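Local coordinates for protein exocyst complex component EXO70 (Saccharomyces cerevisiae, PDB 2B1E) that acts in secretion as a subunit of the exocyst, the complex that tethers secretory vesicles to sites of exocytosis, and helps that complex assemble, at residues A[91-96]-A[120-125]; A[288-293]-A[342-347]; A[532-537]-A[546-551]. All blocks are in the same frame, centred on the assembly; numbering follows the deposited sequence.

In the fold
The three contacts follow one another along the chain and are strung out along the elongated helical rod of Exo70, each closed before the next opens. Contact 1 joins helices 66-94 and 117-132; contact 2, whose centre lies about 60 Å from that of contact 1, sets helix 268-299 against a loop that precedes helix 364-391. About 54 Å separates the centre of contact 2 from that of contact 3, where the end of helix 512-537 meets the loop entering helix 552-563. Contacts 1 and 3, with centres about 108 Å apart, fall on opposite sides of the chain's centre. None touches another; each joins neighbouring parts of the chain at a different place along the rod.

Contact 1. Residues A[91-96]-A[120-125]; sequences ISILNS and LGALSW
Two helices of the N-terminal part of the rod, 66-94 and 117-132, meet here through aliphatic side chains, with Ile93 and Leu94 of the last turn of the first set against Ala122 and Leu123 of the second. Leu123 sits at the centre. Its CD2 methyl reaches CD2 of Leu94 at 3.6 Å, the two side chains crossing at a slant, and the same methyl lies 3.7 Å from Leu94 CG. Ile93 instead runs antiparallel past Leu123, and its branch methyl CG2 rests 3.9 Å from Leu123 CG. With that methyl placed opposite the backbone N and CG1 beside it (chi1 -68°), the two arms of Ile93 divide the work: CG2 takes Leu123, while the extended CG1 arm carries CD1 to the CB of Ala122, 3.7 Å away. Helix 66-94 ends right after these residues. Asn95 is the first residue to leave helical angles, and Ser96 folds back so that its OG gives a hydrogen bond of 2.5 Å to Ile93 O, in the carbonyl plane; the same oxygen also accepts from Ser96 N. Leu94 also packs on Leu143 of helix 136-155, and Leu123 on Leu201 of helix 180-201. The contact thus belongs to an all-helical rod in which neighbouring helices pack side by side through aliphatic side chains, here 66-94 against 117-132 with 136-155 and 180-201 alongside.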
loop_
_atom_site.group_PDB
_atom_site.type_symbol
_atom_site.label_atom_id
_atom_site.label_comp_id
_atom_site.label_asym_id
_atom_site.label_seq_id
_atom_site.Cartn_x
_atom_site.Cartn_y
_atom_site.Cartn_z
ATOM N N ILE A 91 2.186 41.266 -18.565
ATOM C CA ILE A 91 1.019 40.432 -18.293
ATOM C C ILE A 91 0.496 39.788 -19.582
ATOM O O ILE A 91 0.040 38.643 -19.590
ATOM C CB ILE A 91 -0.097 41.290 -17.643
ATOM C CG1 ILE A 91 0.342 41.730 -16.235
ATOM C CG2 ILE A 91 -1.379 40.502 -17.557
ATOM C CD1 ILE A 91 -0.587 42.763 -15.583
ATOM N N SER A 92 0.569 40.525 -20.677
ATOM C CA SER A 92 0.102 39.993 -21.941
ATOM C C SER A 92 0.934 38.779 -22.375
ATOM O O SER A 92 0.384 37.755 -22.778
ATOM C CB SER A 92 0.158 41.081 -23.013
ATOM O OG SER A 92 -0.244 40.552 -24.252
ATOM N N ILE A 93 2.257 38.896 -22.301
ATOM C CA ILE A 93 3.125 37.789 -22.684
ATOM C C ILE A 93 2.835 36.576 -21.805
ATOM O O ILE A 93 2.724 35.448 -22.296
ATOM C CB ILE A 93 4.614 38.164 -22.540
ATOM C CG1 ILE A 93 4.986 39.219 -23.578
ATOM C CG2 ILE A 93 5.492 36.939 -22.729
ATOM C CD1 ILE A 93 6.434 39.657 -23.516
ATOM N N LEU A 94 2.712 36.809 -20.501
ATOM C CA LEU A 94 2.434 35.724 -19.572
ATOM C C LEU A 94 1.125 35.024 -19.923
ATOM O O LEU A 94 0.995 33.808 -19.755
ATOM C CB LEU A 94 2.371 36.249 -18.131
ATOM C CG LEU A 94 3.698 36.699 -17.505
ATOM C CD1 LEU A 94 3.459 37.274 -16.113
ATOM C CD2 LEU A 94 4.650 35.519 -17.434
ATOM N N ASN A 95 0.155 35.783 -20.420
ATOM C CA ASN A 95 -1.123 35.182 -20.772
ATOM C C ASN A 95 -1.219 34.691 -22.218
ATOM O O ASN A 95 -2.303 34.351 -22.696
ATOM C CB ASN A 95 -2.258 36.145 -20.445
ATOM C CG ASN A 95 -2.507 36.251 -18.954
ATOM O OD1 ASN A 95 -2.007 37.156 -18.282
ATOM N ND2 ASN A 95 -3.263 35.308 -18.423
ATOM N N SER A 96 -0.084 34.644 -22.908
ATOM C CA SER A 96 -0.060 34.157 -24.278
ATOM C C SER A 96 -0.386 32.659 -24.241
ATOM O O SER A 96 -0.825 32.082 -25.231
ATOM C CB SER A 96 1.315 34.389 -24.903
ATOM O OG SER A 96 2.335 33.766 -24.144
ATOM N N LEU A 120 10.700 34.729 -23.126
ATOM C CA LEU A 120 11.419 34.590 -21.861
ATOM C C LEU A 120 12.378 35.772 -21.734
ATOM O O LEU A 120 12.531 36.358 -20.654
ATOM C CB LEU A 120 12.184 33.258 -21.825
ATOM C CG LEU A 120 11.309 31.999 -21.773
ATOM C CD1 LEU A 120 12.158 30.763 -21.987
ATOM C CD2 LEU A 120 10.585 31.930 -20.430
ATOM N N GLY A 121 13.008 36.127 -22.851
ATOM C CA GLY A 121 13.922 37.254 -22.855
ATOM C C GLY A 121 13.227 38.533 -22.416
ATOM O O GLY A 121 13.734 39.260 -21.558
ATOM N N ALA A 122 12.068 38.810 -23.013
ATOM C CA ALA A 122 11.286 40.002 -22.689
ATOM C C ALA A 122 10.812 39.998 -21.235
ATOM O O ALA A 122 10.842 41.027 -20.559
ATOM C CB ALA A 122 10.071 40.109 -23.631
ATOM N N LEU A 123 10.345 38.847 -20.768
ATOM C CA LEU A 123 9.879 38.733 -19.397
ATOM C C LEU A 123 11.024 39.072 -18.444
ATOM O O LEU A 123 10.857 39.871 -17.516
ATOM C CB LEU A 123 9.354 37.316 -19.134
ATOM C CG LEU A 123 8.024 36.973 -19.820
ATOM C CD1 LEU A 123 7.782 35.473 -19.782
ATOM C CD2 LEU A 123 6.877 37.745 -19.145
ATOM N N SER A 124 12.193 38.488 -18.695
ATOM C CA SER A 124 13.361 38.734 -17.855
ATOM C C SER A 124 13.792 40.186 -17.882
ATOM O O SER A 124 14.184 40.736 -16.850
ATOM C CB SER A 124 14.538 37.850 -18.285
ATOM O OG SER A 124 14.263 36.487 -18.019
ATOM N N TRP A 125 13.736 40.803 -19.063
ATOM C CA TRP A 125 14.124 42.196 -19.200
ATOM C C TRP A 125 13.221 43.099 -18.371
ATOM O O TRP A 125 13.684 44.069 -17.786
ATOM C CB TRP A 125 14.070 42.631 -20.671
ATOM C CG TRP A 125 14.649 44.003 -20.921
ATOM C CD1 TRP A 125 13.972 45.191 -20.961
ATOM C CD2 TRP A 125 16.026 44.321 -21.149
ATOM N NE1 TRP A 125 14.844 46.227 -21.197
ATOM C CE2 TRP A 125 16.111 45.723 -21.316
ATOM C CE3 TRP A 125 17.198 43.558 -21.221
ATOM C CZ2 TRP A 125 17.327 46.381 -21.554
ATOM C CZ3 TRP A 125 18.414 44.215 -21.458
ATOM C CH2 TRP A 125 18.462 45.613 -21.620
#

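Contact 2. Residues A[288-293]-A[342-347]; sequences DAIDRI and WLPSNY
Ile290 turns its CG1 beside its own backbone N (chi1 -70°), and Trp342 holds its indole between its backbone N and carbonyl carbon (chi1 66°); together these torsions bring the isoleucine's CG1 to 4.0 Å from CD1 of the indole. More intimate is the approach to the backbone: the carbonyl O of Trp342 points into the branched side chain, 3.4 Å from both CB and CG1 of Ile290 and 3.5 Å from its CG2. The CG2 methyl also reaches toward the loop's proline, lying 4.4 Å from Pro344 CD. Helix 268-299 thus presents one isoleucine to the loop that runs on toward helix 364-391, and that helix closes the site: Ile290 touches Cys375, Phe371 meets the indole edge-to-face, and Asp374 takes the hydrogen bond from Trp342 NE1. The indole is therefore fixed from the helix 364-391 side, while Ile290 supplies hydrocarbon next to its pyrrole carbon. Chemically the contact is apolar on the helix side, and it buries the carbonyl O of Trp342 against hydrocarbon with no hydrogen-bonding partner in the model, which probably carries a desolvation cost.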
loop_
_atom_site.group_PDB
_atom_site.type_symbol
_atom_site.label_atom_id
_atom_site.label_comp_id
_atom_site.label_asym_id
_atom_site.label_seq_id
_atom_site.Cartn_x
_atom_site.Cartn_y
_atom_site.Cartn_z
ATOM N N ASP A 288 -6.619 -4.634 10.288
ATOM C CA ASP A 288 -8.029 -4.912 10.049
ATOM C C ASP A 288 -8.277 -6.283 9.436
ATOM O O ASP A 288 -9.246 -6.955 9.788
ATOM C CB ASP A 288 -8.635 -3.840 9.140
ATOM C CG ASP A 288 -10.099 -4.092 8.845
ATOM O OD1 ASP A 288 -10.897 -4.160 9.804
ATOM O OD2 ASP A 288 -10.452 -4.226 7.654
ATOM N N ALA A 289 -7.411 -6.688 8.511
ATOM C CA ALA A 289 -7.544 -7.988 7.858
ATOM C C ALA A 289 -7.502 -9.103 8.896
ATOM O O ALA A 289 -8.272 -10.061 8.824
ATOM C CB ALA A 289 -6.427 -8.185 6.841
ATOM N N ILE A 290 -6.599 -8.970 9.862
ATOM C CA ILE A 290 -6.464 -9.972 10.913
ATOM C C ILE A 290 -7.721 -10.021 11.779
ATOM O O ILE A 290 -8.264 -11.095 12.032
ATOM C CB ILE A 290 -5.227 -9.690 11.807
ATOM C CG1 ILE A 290 -3.937 -9.962 11.022
ATOM C CG2 ILE A 290 -5.269 -10.560 13.057
ATOM C CD1 ILE A 290 -3.756 -11.422 10.592
ATOM N N ASP A 291 -8.174 -8.852 12.225
ATOM C CA ASP A 291 -9.367 -8.739 13.062
ATOM C C ASP A 291 -10.600 -9.221 12.308
ATOM O O ASP A 291 -11.515 -9.809 12.887
ATOM C CB ASP A 291 -9.553 -7.285 13.503
ATOM C CG ASP A 291 -8.513 -6.850 14.518
ATOM O OD1 ASP A 291 -7.447 -7.499 14.586
ATOM O OD2 ASP A 291 -8.752 -5.859 15.243
ATOM N N ARG A 292 -10.611 -8.972 11.007
ATOM C CA ARG A 292 -11.713 -9.387 10.159
ATOM C C ARG A 292 -11.804 -10.919 10.151
ATOM O O ARG A 292 -12.891 -11.484 10.225
ATOM C CB ARG A 292 -11.481 -8.872 8.742
ATOM C CG ARG A 292 -12.606 -9.154 7.788
ATOM C CD ARG A 292 -12.060 -9.356 6.394
ATOM N NE ARG A 292 -13.120 -9.336 5.400
ATOM C CZ ARG A 292 -13.811 -8.250 5.084
ATOM N NH1 ARG A 292 -13.544 -7.095 5.691
ATOM N NH2 ARG A 292 -14.769 -8.315 4.170
ATOM N N ILE A 293 -10.656 -11.585 10.061
ATOM C CA ILE A 293 -10.615 -13.047 10.049
ATOM C C ILE A 293 -11.106 -13.621 11.380
ATOM O O ILE A 293 -11.904 -14.562 11.404
ATOM C CB ILE A 293 -9.186 -13.566 9.771
ATOM C CG1 ILE A 293 -8.713 -13.065 8.404
ATOM C CG2 ILE A 293 -9.174 -15.090 9.777
ATOM C CD1 ILE A 293 -7.245 -13.335 8.125
ATOM N N TRP A 342 -0.105 -5.716 13.560
ATOM C CA TRP A 342 -1.293 -6.344 12.997
ATOM C C TRP A 342 -1.801 -7.526 13.822
ATOM O O TRP A 342 -2.918 -7.995 13.611
ATOM C CB TRP A 342 -1.034 -6.781 11.546
ATOM C CG TRP A 342 -0.013 -7.876 11.367
ATOM C CD1 TRP A 342 -0.091 -9.154 11.835
ATOM C CD2 TRP A 342 1.214 -7.795 10.626
ATOM N NE1 TRP A 342 1.005 -9.876 11.429
ATOM C CE2 TRP A 342 1.823 -9.067 10.685
ATOM C CE3 TRP A 342 1.856 -6.771 9.914
ATOM C CZ2 TRP A 342 3.046 -9.347 10.061
ATOM C CZ3 TRP A 342 3.074 -7.048 9.289
ATOM C CH2 TRP A 342 3.655 -8.328 9.368
ATOM N N LEU A 343 -0.989 -8.009 14.757
ATOM C CA LEU A 343 -1.400 -9.128 15.603
ATOM C C LEU A 343 -2.162 -8.629 16.825
ATOM O O LEU A 343 -1.953 -7.506 17.283
ATOM C CB LEU A 343 -0.186 -9.933 16.077
ATOM C CG LEU A 343 0.606 -10.759 15.063
ATOM C CD1 LEU A 343 1.734 -11.479 15.785
ATOM C CD2 LEU A 343 -0.303 -11.761 14.376
ATOM N N PRO A 344 -3.060 -9.466 17.372
ATOM C CA PRO A 344 -3.842 -9.086 18.551
ATOM C C PRO A 344 -2.939 -8.806 19.753
ATOM O O PRO A 344 -1.864 -9.390 19.880
ATOM C CB PRO A 344 -4.754 -10.292 18.760
ATOM C CG PRO A 344 -3.925 -11.425 18.248
ATOM C CD PRO A 344 -3.353 -10.853 16.978
ATOM N N SER A 345 -3.389 -7.908 20.624
ATOM C CA SER A 345 -2.641 -7.509 21.814
ATOM C C SER A 345 -1.731 -8.583 22.401
ATOM O O SER A 345 -0.512 -8.527 22.233
ATOM C CB SER A 345 -3.603 -7.016 22.896
ATOM O OG SER A 345 -4.319 -5.876 22.456
ATOM N N ASN A 346 -2.314 -9.556 23.093
ATOM C CA ASN A 346 -1.518 -10.617 23.705
ATOM C C ASN A 346 -1.572 -11.939 22.950
ATOM O O ASN A 346 -1.928 -12.974 23.514
ATOM C CB ASN A 346 -1.951 -10.828 25.157
ATOM C CG ASN A 346 -1.607 -9.645 26.042
ATOM O OD1 ASN A 346 -2.105 -8.534 25.839
ATOM N ND2 ASN A 346 -0.743 -9.875 27.027
ATOM N N TYR A 347 -1.203 -11.897 21.673
ATOM C CA TYR A 347 -1.197 -13.082 20.826
ATOM C C TYR A 347 -0.386 -14.182 21.502
ATOM O O TYR A 347 0.476 -13.899 22.333
ATOM C CB TYR A 347 -0.598 -12.741 19.457
ATOM C CG TYR A 347 0.860 -12.334 19.497
ATOM C CD1 TYR A 347 1.874 -13.294 19.506
ATOM C CD2 TYR A 347 1.227 -10.987 19.540
ATOM C CE1 TYR A 347 3.217 -12.925 19.556
ATOM C CE2 TYR A 347 2.569 -10.606 19.592
ATOM C CZ TYR A 347 3.557 -11.581 19.600
ATOM O OH TYR A 347 4.883 -11.214 19.649
#

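Contact 3. Residues A[532-537]-A[546-551]; sequences RFYSRY and KHIKYT
Tyr534 reaches out from the last turns of helix 512-537 and lays its ring along the returning loop, where Ile548, Tyr550 and Thr551 receive it. Its CG stands opposite the backbone N; this chi1 of 176° sends the phenol toward the loop, and chi2 of 89° sets the ring's rotation so that its edge meets Ile548. The isoleucine's CG2 branch lies close to the ring plane, 3.9 Å from Tyr534 CE1 and 4.0 Å from Tyr534 CD1. Farther out, Thr551 runs alongside the phenol and points the same way, its CG2 methyl 3.7 Å from Tyr534 OH. The backbone joins in too, with Tyr550 O 3.8 Å from Tyr534 CD1 and Thr551 CA at the same distance from Tyr534 CE1. Tyr550 O accepts a hydrogen bond from Tyr530 OH.

The loop is the link between helix 512-537 and helix 552-563, and Tyr534 also touches Pro552, the first residue of the second helix. Thr551 is the N-cap of helix 552-563: its OG1, turned between the backbone N and carbonyl carbon (chi1 58°), caps a backbone N of the first turn, and this same rotation sends CG2 toward the phenol. Glu554 answers by accepting from Thr551 N, which makes a capping box. With Tyr534 replaced by an alanine, the Ile548 methyl is likely to lose the ring edge and the Thr551 methyl the phenol oxygen, opening a gap between helix and loop. Tyr550 turns its own ring away from Tyr534, its OH bonded to Glu498, and Ile548 is backed by Phe490 of helix 483-504.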
loop_
_atom_site.group_PDB
_atom_site.type_symbol
_atom_site.label_atom_id
_atom_site.label_comp_id
_atom_site.label_asym_id
_atom_site.label_seq_id
_atom_site.Cartn_x
_atom_site.Cartn_y
_atom_site.Cartn_z
ATOM N N ARG A 532 3.631 -57.558 14.593
ATOM C CA ARG A 532 4.434 -57.994 15.736
ATOM C C ARG A 532 3.554 -58.608 16.824
ATOM O O ARG A 532 3.905 -59.621 17.431
ATOM C CB ARG A 532 5.216 -56.804 16.302
ATOM C CG ARG A 532 6.320 -56.317 15.376
ATOM C CD ARG A 532 6.784 -54.912 15.705
ATOM N NE ARG A 532 7.783 -54.493 14.728
ATOM C CZ ARG A 532 7.973 -53.242 14.332
ATOM N NH1 ARG A 532 7.236 -52.260 14.829
ATOM N NH2 ARG A 532 8.888 -52.979 13.412
ATOM N N PHE A 533 2.413 -57.977 17.072
ATOM C CA PHE A 533 1.457 -58.444 18.075
ATOM C C PHE A 533 0.890 -59.811 17.671
ATOM O O PHE A 533 0.836 -60.750 18.479
ATOM C CB PHE A 533 0.329 -57.404 18.194
ATOM C CG PHE A 533 -0.833 -57.838 19.041
ATOM C CD1 PHE A 533 -0.654 -58.194 20.371
ATOM C CD2 PHE A 533 -2.125 -57.837 18.513
ATOM C CE1 PHE A 533 -1.746 -58.541 21.173
ATOM C CE2 PHE A 533 -3.217 -58.180 19.304
ATOM C CZ PHE A 533 -3.027 -58.533 20.633
ATOM N N TYR A 534 0.464 -59.912 16.416
ATOM C CA TYR A 534 -0.094 -61.154 15.885
ATOM C C TYR A 534 0.960 -62.256 15.937
ATOM O O TYR A 534 0.682 -63.374 16.350
ATOM C CB TYR A 534 -0.546 -60.936 14.437
ATOM C CG TYR A 534 -1.070 -62.169 13.723
ATOM C CD1 TYR A 534 -2.422 -62.526 13.790
ATOM C CD2 TYR A 534 -0.222 -62.956 12.951
ATOM C CE1 TYR A 534 -2.910 -63.645 13.088
ATOM C CE2 TYR A 534 -0.695 -64.068 12.254
ATOM C CZ TYR A 534 -2.034 -64.404 12.324
ATOM O OH TYR A 534 -2.491 -65.493 11.622
ATOM N N SER A 535 2.178 -61.936 15.522
ATOM C CA SER A 535 3.249 -62.926 15.524
ATOM C C SER A 535 3.597 -63.382 16.942
ATOM O O SER A 535 3.925 -64.540 17.175
ATOM C CB SER A 535 4.490 -62.342 14.854
ATOM O OG SER A 535 5.556 -63.276 14.863
ATOM N N ARG A 536 3.504 -62.464 17.891
ATOM C CA ARG A 536 3.828 -62.770 19.275
ATOM C C ARG A 536 2.820 -63.722 19.927
ATOM O O ARG A 536 3.190 -64.566 20.757
ATOM C CB ARG A 536 3.907 -61.462 20.076
ATOM C CG ARG A 536 4.335 -61.623 21.536
ATOM C CD ARG A 536 4.303 -60.293 22.311
ATOM N NE ARG A 536 5.393 -59.378 21.964
ATOM C CZ ARG A 536 5.306 -58.383 21.084
ATOM N NH1 ARG A 536 4.166 -58.146 20.437
ATOM N NH2 ARG A 536 6.364 -57.615 20.850
ATOM N N TYR A 537 1.556 -63.617 19.533
ATOM C CA TYR A 537 0.518 -64.438 20.149
ATOM C C TYR A 537 -0.268 -65.433 19.298
ATOM O O TYR A 537 -1.076 -66.187 19.839
ATOM C CB TYR A 537 -0.498 -63.530 20.829
ATOM C CG TYR A 537 0.055 -62.685 21.945
ATOM C CD1 TYR A 537 0.159 -61.299 21.814
ATOM C CD2 TYR A 537 0.415 -63.264 23.163
ATOM C CE1 TYR A 537 0.600 -60.507 22.880
ATOM C CE2 TYR A 537 0.856 -62.490 24.218
ATOM C CZ TYR A 537 0.943 -61.118 24.080
ATOM O OH TYR A 537 1.352 -60.365 25.162
ATOM N N LYS A 546 -9.584 -69.391 14.453
ATOM C CA LYS A 546 -10.782 -69.489 15.277
ATOM C C LYS A 546 -10.839 -68.553 16.475
ATOM O O LYS A 546 -11.891 -68.410 17.095
ATOM C CB LYS A 546 -10.960 -70.930 15.764
ATOM C CG LYS A 546 -11.297 -71.911 14.657
ATOM C CD LYS A 546 -11.440 -73.329 15.178
ATOM C CE LYS A 546 -12.179 -74.195 14.163
ATOM N NZ LYS A 546 -11.575 -74.104 12.801
ATOM N N HIS A 547 -9.727 -67.901 16.802
ATOM C CA HIS A 547 -9.716 -67.020 17.963
ATOM C C HIS A 547 -9.197 -65.624 17.684
ATOM O O HIS A 547 -9.272 -64.742 18.535
ATOM C CB HIS A 547 -8.896 -67.659 19.084
ATOM C CG HIS A 547 -9.296 -69.069 19.380
ATOM N ND1 HIS A 547 -8.930 -70.128 18.580
ATOM C CD2 HIS A 547 -10.078 -69.588 20.356
ATOM C CE1 HIS A 547 -9.468 -71.239 19.050
ATOM N NE2 HIS A 547 -10.170 -70.938 20.127
ATOM N N ILE A 548 -8.666 -65.431 16.486
ATOM C CA ILE A 548 -8.142 -64.139 16.087
ATOM C C ILE A 548 -8.875 -63.713 14.820
ATOM O O ILE A 548 -8.714 -64.314 13.765
ATOM C CB ILE A 548 -6.634 -64.230 15.827
ATOM C CG1 ILE A 548 -5.906 -64.542 17.139
ATOM C CG2 ILE A 548 -6.132 -62.930 15.231
ATOM C CD1 ILE A 548 -4.436 -64.907 16.955
ATOM N N LYS A 549 -9.679 -62.662 14.933
ATOM C CA LYS A 549 -10.466 -62.179 13.801
ATOM C C LYS A 549 -9.680 -61.812 12.543
ATOM O O LYS A 549 -10.058 -62.210 11.437
ATOM C CB LYS A 549 -11.325 -60.980 14.242
ATOM C CG LYS A 549 -12.366 -60.532 13.221
ATOM C CD LYS A 549 -13.339 -59.516 13.817
ATOM C CE LYS A 549 -14.402 -59.102 12.811
ATOM N NZ LYS A 549 -15.408 -58.180 13.419
ATOM N N TYR A 550 -8.589 -61.067 12.701
ATOM C CA TYR A 550 -7.802 -60.629 11.551
ATOM C C TYR A 550 -6.357 -61.103 11.476
ATOM O O TYR A 550 -5.618 -61.042 12.462
ATOM C CB TYR A 550 -7.745 -59.096 11.489
ATOM C CG TYR A 550 -9.068 -58.373 11.501
ATOM C CD1 TYR A 550 -9.838 -58.259 10.345
ATOM C CD2 TYR A 550 -9.532 -57.761 12.664
ATOM C CE1 TYR A 550 -11.037 -57.540 10.350
ATOM C CE2 TYR A 550 -10.722 -57.046 12.677
ATOM C CZ TYR A 550 -11.467 -56.935 11.521
ATOM O OH TYR A 550 -12.629 -56.198 11.535
ATOM N N THR A 551 -5.952 -61.566 10.298
ATOM C CA THR A 551 -4.556 -61.922 10.088
ATOM C C THR A 551 -4.010 -60.564 9.645
ATOM O O THR A 551 -4.786 -59.668 9.282
ATOM C CB THR A 551 -4.362 -62.943 8.934
ATOM O OG1 THR A 551 -4.898 -62.406 7.718
ATOM C CG2 THR A 551 -5.050 -64.254 9.265
#